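Local coordinates for protein dTDP-4-dehydrorhamnose reductase (Bacillus anthracis, PDB 3SC6) that catalyses the NADP(H)-dependent interconversion of dTDP-4-dehydro-L-rhamnose and dTDP-L-rhamnose in the rhamnose biosynthetic pathway, at residues F110-F121 and P252-M261; R175-Q184 and V235-F245. All blocks are in the same frame, centred on the assembly; numbering follows the deposited sequence.

Contact 1: residues F110-F121 and P252-M261; sequences FQGDRPEGYDEF and PKYSIFQHNM. With SO4 (sulfate ion), chain I.
Two backbone hydrogen bonds fix F110-F121 against P252-M261. Y254 N donates to G112 O at 2.8 Å, and Q258 N to Y118 O at 3.0 Å. A weaker bond joins M261 N to E120 OE2 (3.4 Å). The E120 chain folds back at its second torsion (chi2 68°), bringing the carboxylate to the start of the helix; there OE2 also receives a weak bond from H211 N, so two backbone N-H groups approach the carboxylate of this buried residue, each through a weak bond. Beyond these, the backbones run close at G117, which has no side chain: its CA is 4.7 Å from F257 CA.

Packing fills the intervals. P115 lies over one face of the Y254 ring, its CB making an off-centre CH-pi contact 4.3 Å from the ring centroid. Farther along, E120 CG and M261 CG touch, while M261 SD reaches the F121 ring obliquely, 4.1 Å from CZ, a Met-aromatic contact. On the inner side, the edge of F257 meets F110 (CE1 to CE2, 4.3 Å). At the outer surface R114, extended from CG to NE, donates through NH1 and more weakly NH2 to a sulfate, probably from the crystallisation liquor.

The loop following strand 100-106 is thus laid along the approach to helix 260-264. F110 and F257 both rest on R152 of strand 148-157; the F257 ring also meets that of H211, and the F257 side chain lies about 7 Å from bound NADP. S255 bonds to I185 of strand 185-190.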
loop_
_atom_site.group_PDB
_atom_site.type_symbol
_atom_site.label_atom_id
_atom_site.label_comp_id
_atom_site.label_asym_id
_atom_site.label_seq_id
_atom_site.Cartn_x
_atom_site.Cartn_y
_atom_site.Cartn_z
ATOM N N PHE A 110 -3.334 9.600 9.058
ATOM C CA PHE A 110 -3.827 10.968 9.192
ATOM C C PHE A 110 -5.340 10.929 9.390
ATOM O O PHE A 110 -5.969 9.883 9.212
ATOM C CB PHE A 110 -3.537 11.807 7.946
ATOM C CG PHE A 110 -2.086 11.959 7.626
ATOM C CD1 PHE A 110 -1.330 12.930 8.250
ATOM C CD2 PHE A 110 -1.493 11.181 6.652
ATOM C CE1 PHE A 110 0.006 13.093 7.947
ATOM C CE2 PHE A 110 -0.158 11.342 6.338
ATOM C CZ PHE A 110 0.592 12.303 6.989
ATOM N N GLN A 111 -5.919 12.074 9.748
ATOM C CA GLN A 111 -7.367 12.183 9.959
ATOM C C GLN A 111 -8.119 12.198 8.632
ATOM O O GLN A 111 -9.323 11.933 8.589
ATOM C CB GLN A 111 -7.707 13.440 10.765
ATOM C CG GLN A 111 -7.173 13.441 12.192
ATOM C CD GLN A 111 -7.781 12.338 13.055
ATOM O OE1 GLN A 111 -8.686 11.625 12.628
ATOM N NE2 GLN A 111 -7.295 12.212 14.282
ATOM N N GLY A 112 -7.401 12.516 7.556
ATOM C CA GLY A 112 -7.978 12.568 6.218
ATOM C C GLY A 112 -9.199 13.458 6.133
ATOM O O GLY A 112 -10.214 13.080 5.551
ATOM N N ASP A 113 -9.096 14.647 6.714
ATOM C CA ASP A 113 -10.197 15.603 6.707
ATOM C C ASP A 113 -9.889 16.858 5.875
ATOM O O ASP A 113 -10.717 17.758 5.774
ATOM C CB ASP A 113 -10.600 15.950 8.146
ATOM C CG ASP A 113 -9.445 16.486 8.967
ATOM O OD1 ASP A 113 -8.335 16.635 8.416
ATOM O OD2 ASP A 113 -9.647 16.748 10.171
ATOM N N ARG A 114 -8.703 16.903 5.275
ATOM C CA ARG A 114 -8.306 18.036 4.451
ATOM C C ARG A 114 -8.361 17.620 2.991
ATOM O O ARG A 114 -7.805 16.587 2.624
ATOM C CB ARG A 114 -6.898 18.510 4.798
ATOM C CG ARG A 114 -6.736 19.002 6.223
ATOM C CD ARG A 114 -5.319 19.506 6.465
ATOM N NE ARG A 114 -5.138 20.014 7.823
ATOM C CZ ARG A 114 -4.003 20.535 8.287
ATOM N NH1 ARG A 114 -2.936 20.628 7.500
ATOM N NH2 ARG A 114 -3.935 20.973 9.541
ATOM N N PRO A 115 -9.033 18.423 2.149
ATOM C CA PRO A 115 -9.144 18.101 0.717
ATOM C C PRO A 115 -7.819 18.153 -0.054
ATOM O O PRO A 115 -7.598 17.320 -0.938
ATOM C CB PRO A 115 -10.133 19.153 0.182
ATOM C CG PRO A 115 -10.162 20.238 1.197
ATOM C CD PRO A 115 -9.797 19.630 2.516
ATOM N N GLU A 116 -6.958 19.119 0.271
ATOM C CA GLU A 116 -5.658 19.255 -0.403
ATOM C C GLU A 116 -4.680 18.144 0.001
ATOM O O GLU A 116 -3.739 17.842 -0.733
ATOM C CB GLU A 116 -5.017 20.639 -0.174
ATOM C CG GLU A 116 -4.712 21.034 1.284
ATOM C CD GLU A 116 -5.953 21.197 2.153
ATOM O OE1 GLU A 116 -5.800 21.499 3.357
ATOM O OE2 GLU A 116 -7.079 21.039 1.634
ATOM N N GLY A 117 -4.899 17.549 1.171
ATOM C CA GLY A 117 -4.038 16.471 1.650
ATOM C C GLY A 117 -2.968 16.887 2.638
ATOM O O GLY A 117 -2.941 18.021 3.110
ATOM N N TYR A 118 -2.077 15.948 2.939
ATOM C CA TYR A 118 -0.987 16.175 3.874
ATOM C C TYR A 118 0.353 15.874 3.218
ATOM O O TYR A 118 0.432 15.024 2.328
ATOM C CB TYR A 118 -1.148 15.235 5.070
ATOM C CG TYR A 118 -2.454 15.383 5.815
ATOM C CD1 TYR A 118 -2.567 16.245 6.901
ATOM C CD2 TYR A 118 -3.578 14.654 5.434
ATOM C CE1 TYR A 118 -3.764 16.381 7.590
ATOM C CE2 TYR A 118 -4.779 14.784 6.114
ATOM C CZ TYR A 118 -4.865 15.650 7.192
ATOM O OH TYR A 118 -6.053 15.784 7.872
ATOM N N ASP A 119 1.403 16.576 3.646
ATOM C CA ASP A 119 2.732 16.335 3.089
ATOM C C ASP A 119 3.419 15.372 4.052
ATOM O O ASP A 119 2.871 15.044 5.110
ATOM C CB ASP A 119 3.561 17.614 2.879
ATOM C CG ASP A 119 3.913 18.325 4.172
ATOM O OD1 ASP A 119 4.590 19.369 4.093
ATOM O OD2 ASP A 119 3.540 17.845 5.262
ATOM N N GLU A 120 4.625 14.943 3.708
ATOM C CA GLU A 120 5.355 14.006 4.545
ATOM C C GLU A 120 5.820 14.582 5.882
ATOM O O GLU A 120 6.211 13.826 6.769
ATOM C CB GLU A 120 6.569 13.444 3.796
ATOM C CG GLU A 120 6.291 12.719 2.462
ATOM C CD GLU A 120 5.785 13.627 1.333
ATOM O OE1 GLU A 120 5.576 14.837 1.557
ATOM O OE2 GLU A 120 5.616 13.117 0.207
ATOM N N PHE A 121 5.754 15.900 6.047
ATOM C CA PHE A 121 6.202 16.518 7.293
ATOM C C PHE A 121 5.153 16.754 8.383
ATOM O O PHE A 121 5.519 17.012 9.533
ATOM C CB PHE A 121 6.931 17.820 6.989
ATOM C CG PHE A 121 8.074 17.644 6.049
ATOM C CD1 PHE A 121 9.301 17.192 6.511
ATOM C CD2 PHE A 121 7.928 17.934 4.700
ATOM C CE1 PHE A 121 10.357 17.015 5.639
ATOM C CE2 PHE A 121 8.979 17.766 3.827
ATOM C CZ PHE A 121 10.198 17.308 4.294
ATOM N N PRO A 252 -11.619 8.167 6.318
ATOM C CA PRO A 252 -11.563 9.606 6.192
ATOM C C PRO A 252 -12.421 10.049 5.024
ATOM O O PRO A 252 -12.695 9.253 4.129
ATOM C CB PRO A 252 -10.092 9.864 5.879
ATOM C CG PRO A 252 -9.646 8.655 5.173
ATOM C CD PRO A 252 -10.396 7.524 5.801
ATOM N N LYS A 253 -12.850 11.303 5.031
ATOM C CA LYS A 253 -13.670 11.811 3.942
ATOM C C LYS A 253 -12.784 12.346 2.812
ATOM O O LYS A 253 -13.265 12.610 1.710
ATOM C CB LYS A 253 -14.660 12.867 4.441
ATOM C CG LYS A 253 -15.650 12.311 5.463
ATOM C CD LYS A 253 -16.670 13.342 5.919
ATOM C CE LYS A 253 -17.654 12.734 6.913
ATOM N NZ LYS A 253 -18.691 13.706 7.363
ATOM N N TYR A 254 -11.487 12.487 3.098
ATOM C CA TYR A 254 -10.511 12.976 2.124
ATOM C C TYR A 254 -9.155 12.309 2.345
ATOM O O TYR A 254 -8.347 12.789 3.139
ATOM C CB TYR A 254 -10.324 14.493 2.227
ATOM C CG TYR A 254 -11.559 15.321 1.969
ATOM C CD1 TYR A 254 -12.390 15.707 3.016
ATOM C CD2 TYR A 254 -11.886 15.733 0.683
ATOM C CE1 TYR A 254 -13.523 16.478 2.787
ATOM C CE2 TYR A 254 -13.018 16.504 0.443
ATOM C CZ TYR A 254 -13.832 16.872 1.500
ATOM O OH TYR A 254 -14.954 17.635 1.272
ATOM N N SER A 255 -8.906 11.208 1.645
ATOM C CA SER A 255 -7.640 10.488 1.767
ATOM C C SER A 255 -6.759 10.790 0.556
ATOM O O SER A 255 -6.679 10.002 -0.387
ATOM C CB SER A 255 -7.890 8.985 1.884
ATOM O OG SER A 255 -8.577 8.473 0.752
ATOM N N ILE A 256 -6.099 11.943 0.597
ATOM C CA ILE A 256 -5.226 12.377 -0.486
ATOM C C ILE A 256 -3.881 12.840 0.052
ATOM O O ILE A 256 -3.808 13.428 1.133
ATOM C CB ILE A 256 -5.855 13.572 -1.240
ATOM C CG1 ILE A 256 -7.249 13.212 -1.755
ATOM C CG2 ILE A 256 -4.958 14.022 -2.386
ATOM C CD1 ILE A 256 -7.927 14.349 -2.484
ATOM N N PHE A 257 -2.814 12.571 -0.696
ATOM C CA PHE A 257 -1.483 12.979 -0.282
ATOM C C PHE A 257 -0.954 14.081 -1.175
ATOM O O PHE A 257 -1.418 14.266 -2.305
ATOM C CB PHE A 257 -0.444 11.863 -0.442
ATOM C CG PHE A 257 -0.679 10.640 0.378
ATOM C CD1 PHE A 257 -0.626 10.698 1.756
ATOM C CD2 PHE A 257 -0.775 9.404 -0.230
ATOM C CE1 PHE A 257 -0.785 9.559 2.514
ATOM C CE2 PHE A 257 -0.923 8.261 0.520
ATOM C CZ PHE A 257 -0.924 8.338 1.897
ATOM N N GLN A 258 0.030 14.810 -0.652
ATOM C CA GLN A 258 0.686 15.868 -1.392
ATOM C C GLN A 258 1.979 15.139 -1.711
ATOM O O GLN A 258 2.567 14.511 -0.832
ATOM C CB GLN A 258 0.934 17.131 -0.567
ATOM C CG GLN A 258 -0.326 17.781 -0.034
ATOM C CD GLN A 258 -0.063 19.088 0.699
ATOM O OE1 GLN A 258 -0.956 19.634 1.338
ATOM N NE2 GLN A 258 1.162 19.589 0.614
ATOM N N HIS A 259 2.410 15.183 -2.964
ATOM C CA HIS A 259 3.629 14.489 -3.361
ATOM C C HIS A 259 4.875 15.379 -3.339
ATOM O O HIS A 259 5.455 15.682 -4.386
ATOM C CB HIS A 259 3.409 13.868 -4.743
ATOM C CG HIS A 259 2.210 12.968 -4.802
ATOM N ND1 HIS A 259 2.257 11.635 -4.453
ATOM C CD2 HIS A 259 0.927 13.218 -5.154
ATOM C CE1 HIS A 259 1.055 11.103 -4.591
ATOM N NE2 HIS A 259 0.231 12.041 -5.016
ATOM N N ASN A 260 5.292 15.775 -2.136
ATOM C CA ASN A 260 6.466 16.628 -1.971
ATOM C C ASN A 260 7.791 15.888 -2.138
ATOM O O ASN A 260 8.547 16.184 -3.059
ATOM C CB ASN A 260 6.442 17.330 -0.610
ATOM C CG ASN A 260 5.248 18.248 -0.443
ATOM O OD1 ASN A 260 4.419 18.385 -1.343
ATOM N ND2 ASN A 260 5.160 18.892 0.713
ATOM N N MET A 261 8.075 14.936 -1.253
ATOM C CA MET A 261 9.330 14.172 -1.325
ATOM C C MET A 261 9.702 13.706 -2.730
ATOM O O MET A 261 10.863 13.829 -3.113
ATOM C CB MET A 261 9.334 13.013 -0.322
ATOM C CG MET A 261 9.371 13.457 1.147
ATOM S SD MET A 261 10.911 14.274 1.656
ATOM C CE MET A 261 12.085 12.941 1.410
HETATM S S SO4 I . -0.906 23.231 9.157
HETATM O O1 SO4 I . 0.027 24.310 9.475
HETATM O O2 SO4 I . -0.463 22.551 7.942
HETATM O O3 SO4 I . -0.950 22.278 10.265
HETATM O O4 SO4 I . -2.238 23.789 8.944
#

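Contact 2: residues R175-Q184 and V235-F245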
loop_
_atom_site.group_PDB
_atom_site.type_symbol
_atom_site.label_atom_id
_atom_site.label_comp_id
_atom_site.label_asym_id
_atom_site.label_seq_id
_atom_site.Cartn_x
_atom_site.Cartn_y
_atom_site.Cartn_z
ATOM N N ARG A 175 -25.825 -6.976 -12.516
ATOM C CA ARG A 175 -26.716 -5.863 -12.166
ATOM C C ARG A 175 -27.096 -4.914 -13.290
ATOM O O ARG A 175 -26.417 -4.797 -14.315
ATOM C CB ARG A 175 -26.155 -4.998 -11.023
ATOM C CG ARG A 175 -26.156 -5.600 -9.633
ATOM C CD ARG A 175 -25.361 -6.851 -9.489
ATOM N NE ARG A 175 -25.436 -7.310 -8.113
ATOM C CZ ARG A 175 -24.859 -8.409 -7.655
ATOM N NH1 ARG A 175 -24.994 -8.731 -6.379
ATOM N NH2 ARG A 175 -24.150 -9.188 -8.466
ATOM N N GLU A 176 -28.211 -4.238 -13.044
ATOM C CA GLU A 176 -28.776 -3.259 -13.941
ATOM C C GLU A 176 -28.411 -1.909 -13.310
ATOM O O GLU A 176 -28.277 -0.899 -14.000
ATOM C CB GLU A 176 -30.291 -3.472 -14.049
ATOM C CG GLU A 176 -31.013 -2.544 -15.012
ATOM C CD GLU A 176 -32.500 -2.854 -15.122
ATOM O OE1 GLU A 176 -33.189 -2.184 -15.913
ATOM O OE2 GLU A 176 -32.980 -3.775 -14.436
ATOM N N GLU A 177 -28.249 -1.922 -11.984
ATOM C CA GLU A 177 -27.880 -0.750 -11.187
ATOM C C GLU A 177 -27.077 -1.239 -9.990
ATOM O O GLU A 177 -27.301 -2.348 -9.506
ATOM C CB GLU A 177 -29.096 0.027 -10.676
ATOM C CG GLU A 177 -29.991 0.623 -11.744
ATOM C CD GLU A 177 -31.140 1.426 -11.154
ATOM O OE1 GLU A 177 -31.264 1.479 -9.910
ATOM O OE2 GLU A 177 -31.920 2.006 -11.939
ATOM N N ILE A 178 -26.150 -0.415 -9.509
ATOM C CA ILE A 178 -25.324 -0.788 -8.360
ATOM C C ILE A 178 -24.940 0.457 -7.556
ATOM O O ILE A 178 -24.432 1.431 -8.103
ATOM C CB ILE A 178 -24.073 -1.576 -8.809
ATOM C CG1 ILE A 178 -23.288 -2.084 -7.597
ATOM C CG2 ILE A 178 -23.203 -0.725 -9.729
ATOM C CD1 ILE A 178 -22.069 -2.905 -7.966
ATOM N N SER A 179 -25.190 0.415 -6.252
ATOM C CA SER A 179 -24.884 1.542 -5.374
ATOM C C SER A 179 -23.480 1.482 -4.768
ATOM O O SER A 179 -23.069 0.462 -4.210
ATOM C CB SER A 179 -25.944 1.652 -4.275
ATOM O OG SER A 179 -26.008 0.467 -3.505
ATOM N N VAL A 180 -22.764 2.600 -4.879
ATOM C CA VAL A 180 -21.402 2.738 -4.367
ATOM C C VAL A 180 -21.244 4.025 -3.557
ATOM O O VAL A 180 -21.795 5.063 -3.919
ATOM C CB VAL A 180 -20.393 2.797 -5.527
ATOM C CG1 VAL A 180 -18.988 3.046 -5.002
ATOM C CG2 VAL A 180 -20.459 1.522 -6.358
ATOM N N VAL A 181 -20.482 3.959 -2.471
ATOM C CA VAL A 181 -20.258 5.129 -1.621
ATOM C C VAL A 181 -19.738 6.304 -2.461
ATOM O O VAL A 181 -18.915 6.112 -3.359
ATOM C CB VAL A 181 -19.257 4.812 -0.487
ATOM C CG1 VAL A 181 -18.968 6.053 0.335
ATOM C CG2 VAL A 181 -19.794 3.698 0.401
ATOM N N ALA A 182 -20.226 7.511 -2.174
ATOM C CA ALA A 182 -19.805 8.708 -2.915
ATOM C C ALA A 182 -19.403 9.892 -2.026
ATOM O O ALA A 182 -19.165 10.988 -2.529
ATOM C CB ALA A 182 -20.909 9.133 -3.875
ATOM N N ASP A 183 -19.325 9.675 -0.716
ATOM C CA ASP A 183 -18.948 10.743 0.213
ATOM C C ASP A 183 -17.549 10.530 0.808
ATOM O O ASP A 183 -17.212 11.102 1.847
ATOM C CB ASP A 183 -20.003 10.905 1.316
ATOM C CG ASP A 183 -20.219 9.635 2.116
ATOM O OD1 ASP A 183 -21.033 9.664 3.062
ATOM O OD2 ASP A 183 -19.583 8.609 1.796
ATOM N N GLN A 184 -16.750 9.698 0.139
ATOM C CA GLN A 184 -15.381 9.398 0.562
ATOM C C GLN A 184 -14.463 9.586 -0.636
ATOM O O GLN A 184 -14.463 8.775 -1.564
ATOM C CB GLN A 184 -15.241 7.968 1.088
ATOM C CG GLN A 184 -16.066 7.661 2.311
ATOM C CD GLN A 184 -15.864 6.239 2.797
ATOM O OE1 GLN A 184 -15.073 5.484 2.233
ATOM N NE2 GLN A 184 -16.574 5.868 3.854
ATOM N N VAL A 235 -24.115 0.126 -17.129
ATOM C CA VAL A 235 -24.677 -0.094 -15.803
ATOM C C VAL A 235 -24.739 1.230 -15.048
ATOM O O VAL A 235 -23.857 2.072 -15.191
ATOM C CB VAL A 235 -23.822 -1.085 -14.993
ATOM C CG1 VAL A 235 -24.374 -1.241 -13.585
ATOM C CG2 VAL A 235 -23.752 -2.434 -15.703
ATOM N N ASN A 236 -25.783 1.411 -14.245
ATOM C CA ASN A 236 -25.952 2.637 -13.473
ATOM C C ASN A 236 -25.313 2.529 -12.103
ATOM O O ASN A 236 -25.195 1.436 -11.551
ATOM C CB ASN A 236 -27.434 2.953 -13.297
ATOM C CG ASN A 236 -28.149 3.138 -14.613
ATOM O OD1 ASN A 236 -27.531 3.101 -15.678
ATOM N ND2 ASN A 236 -29.460 3.341 -14.549
ATOM N N VAL A 237 -24.909 3.670 -11.557
ATOM C CA VAL A 237 -24.286 3.713 -10.242
ATOM C C VAL A 237 -25.041 4.714 -9.371
ATOM O O VAL A 237 -25.188 5.880 -9.741
ATOM C CB VAL A 237 -22.803 4.108 -10.331
ATOM C CG1 VAL A 237 -22.195 4.177 -8.942
ATOM C CG2 VAL A 237 -22.044 3.114 -11.197
ATOM N N LEU A 238 -25.523 4.253 -8.219
ATOM C CA LEU A 238 -26.271 5.106 -7.297
ATOM C C LEU A 238 -25.386 5.580 -6.146
ATOM O O LEU A 238 -24.813 4.764 -5.434
ATOM C CB LEU A 238 -27.477 4.341 -6.745
ATOM C CG LEU A 238 -28.482 3.822 -7.784
ATOM C CD1 LEU A 238 -29.581 3.012 -7.114
ATOM C CD2 LEU A 238 -29.076 4.964 -8.597
ATOM N N PRO A 239 -25.284 6.906 -5.952
ATOM C CA PRO A 239 -24.459 7.452 -4.879
ATOM C C PRO A 239 -25.094 7.289 -3.503
ATOM O O PRO A 239 -26.217 7.741 -3.290
ATOM C CB PRO A 239 -24.366 8.935 -5.238
ATOM C CG PRO A 239 -25.623 9.223 -5.956
ATOM C CD PRO A 239 -25.991 7.967 -6.693
ATOM N N VAL A 240 -24.374 6.655 -2.580
ATOM C CA VAL A 240 -24.877 6.440 -1.223
ATOM C C VAL A 240 -23.900 6.988 -0.182
ATOM O O VAL A 240 -22.713 7.156 -0.459
ATOM C CB VAL A 240 -25.141 4.947 -0.937
ATOM C CG1 VAL A 240 -26.225 4.415 -1.859
ATOM C CG2 VAL A 240 -23.862 4.137 -1.080
ATOM N N SER A 241 -24.413 7.259 1.014
ATOM C CA SER A 241 -23.601 7.791 2.104
ATOM C C SER A 241 -22.915 6.677 2.885
ATOM O O SER A 241 -23.162 5.494 2.652
ATOM C CB SER A 241 -24.465 8.627 3.050
ATOM O OG SER A 241 -25.500 7.844 3.622
ATOM N N THR A 242 -22.053 7.075 3.816
ATOM C CA THR A 242 -21.312 6.135 4.651
ATOM C C THR A 242 -22.177 5.537 5.757
ATOM O O THR A 242 -22.008 4.375 6.125
ATOM C CB THR A 242 -20.109 6.821 5.325
ATOM O OG1 THR A 242 -20.574 7.897 6.151
ATOM C CG2 THR A 242 -19.148 7.364 4.287
ATOM N N GLU A 243 -23.096 6.338 6.289
ATOM C CA GLU A 243 -23.981 5.885 7.359
ATOM C C GLU A 243 -24.903 4.747 6.915
ATOM O O GLU A 243 -25.187 3.835 7.694
ATOM C CB GLU A 243 -24.812 7.054 7.901
ATOM C CG GLU A 243 -23.975 8.185 8.500
ATOM C CD GLU A 243 -24.820 9.328 9.042
ATOM O OE1 GLU A 243 -26.066 9.249 8.955
ATOM O OE2 GLU A 243 -24.236 10.304 9.556
ATOM N N GLU A 244 -25.361 4.799 5.667
ATOM C CA GLU A 244 -26.249 3.767 5.133
ATOM C C GLU A 244 -25.487 2.484 4.786
ATOM O O GLU A 244 -26.080 1.405 4.703
ATOM C CB GLU A 244 -26.995 4.288 3.897
ATOM C CG GLU A 244 -27.976 3.277 3.287
ATOM C CD GLU A 244 -28.729 3.824 2.087
ATOM O OE1 GLU A 244 -29.584 3.092 1.540
ATOM O OE2 GLU A 244 -28.475 4.982 1.695
ATOM N N PHE A 245 -24.180 2.611 4.585
ATOM C CA PHE A 245 -23.342 1.466 4.249
ATOM C C PHE A 245 -22.983 0.661 5.494
ATOM O O PHE A 245 -22.703 -0.535 5.412
ATOM C CB PHE A 245 -22.068 1.925 3.535
ATOM C CG PHE A 245 -21.259 0.800 2.956
ATOM C CD1 PHE A 245 -21.638 0.194 1.770
ATOM C CD2 PHE A 245 -20.118 0.348 3.598
ATOM C CE1 PHE A 245 -20.895 -0.841 1.235
ATOM C CE2 PHE A 245 -19.371 -0.687 3.068
ATOM C CZ PHE A 245 -19.760 -1.282 1.886
#
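V181 and F245 meet at about a right angle, CG2 of the valine lying over one face of the phenylalanine ring, 4.1 Å from CG. The ring is placed there by CG being anti to the F245 backbone N (chi1 -171°), which swings it back from the short, weakly bonded helix around 242-245 toward strand 177-181. Near the same end, the D183 carboxylate turns to T242: OD1 accepts T242 N at 2.9 Å on its syn side. The carboxylate thus ties 175-184 to the chain just after strand 236-240.

Between the strands, orientation separates two faces. On the one carrying E177, S179, N236 and L238, the extended E177 chain crosses N236, CG to CB 3.8 Å, with carboxylate and amide planes 27° apart, and its OE1 lies near L238 CD1. On the other, I178, V180, V237 and P239 start out on the same face, although the end of I178 leads away from 235-245. There the V180 and V237 side chains cross, with CG2 of the first 4.1 Å from CG1 of the second, and beyond the strand end A182 CB packs on P239 CB at 3.7 Å.

Backbone bonds set this pairing. I178 uses both its N and O, toward N236 O (2.9 Å) and L238 N (3.0 Å); V180 N then reaches L238 O, and A182 N bonds to V240 O. The strand directions differ by 35°, evidence of a twisted parallel pair.

The apolar face lies on F221 of helix 220-231 and on M168 of helix 164-172, while the E177 face is largely solvent-exposed. A small two-stranded parallel sheet backed by helices, separate from the main Rossmann sheet, is consistent with the C-terminal substrate-binding region of extended short-chain dehydrogenases.

From the N terminus, the chain passes through the first strands of the Rossmann sheet to 110-121, the first half of contact 1. It continues through strand 148-157 and helix 164-172 to 175-184, which opens contact 2. That contact closes 50 residues later at 235-245, after strand 185-190 and helices 191-202 and 220-231. Only then does 252-261 return to close contact 1 over 130 residues, so contact 2 is nested inside it. Their centres are 24 Å apart, yet they touch where K253 and P252 pack on D183 and Q184. Contact 1 stays near the main sheet; contact 2 fastens the outlying small sheet.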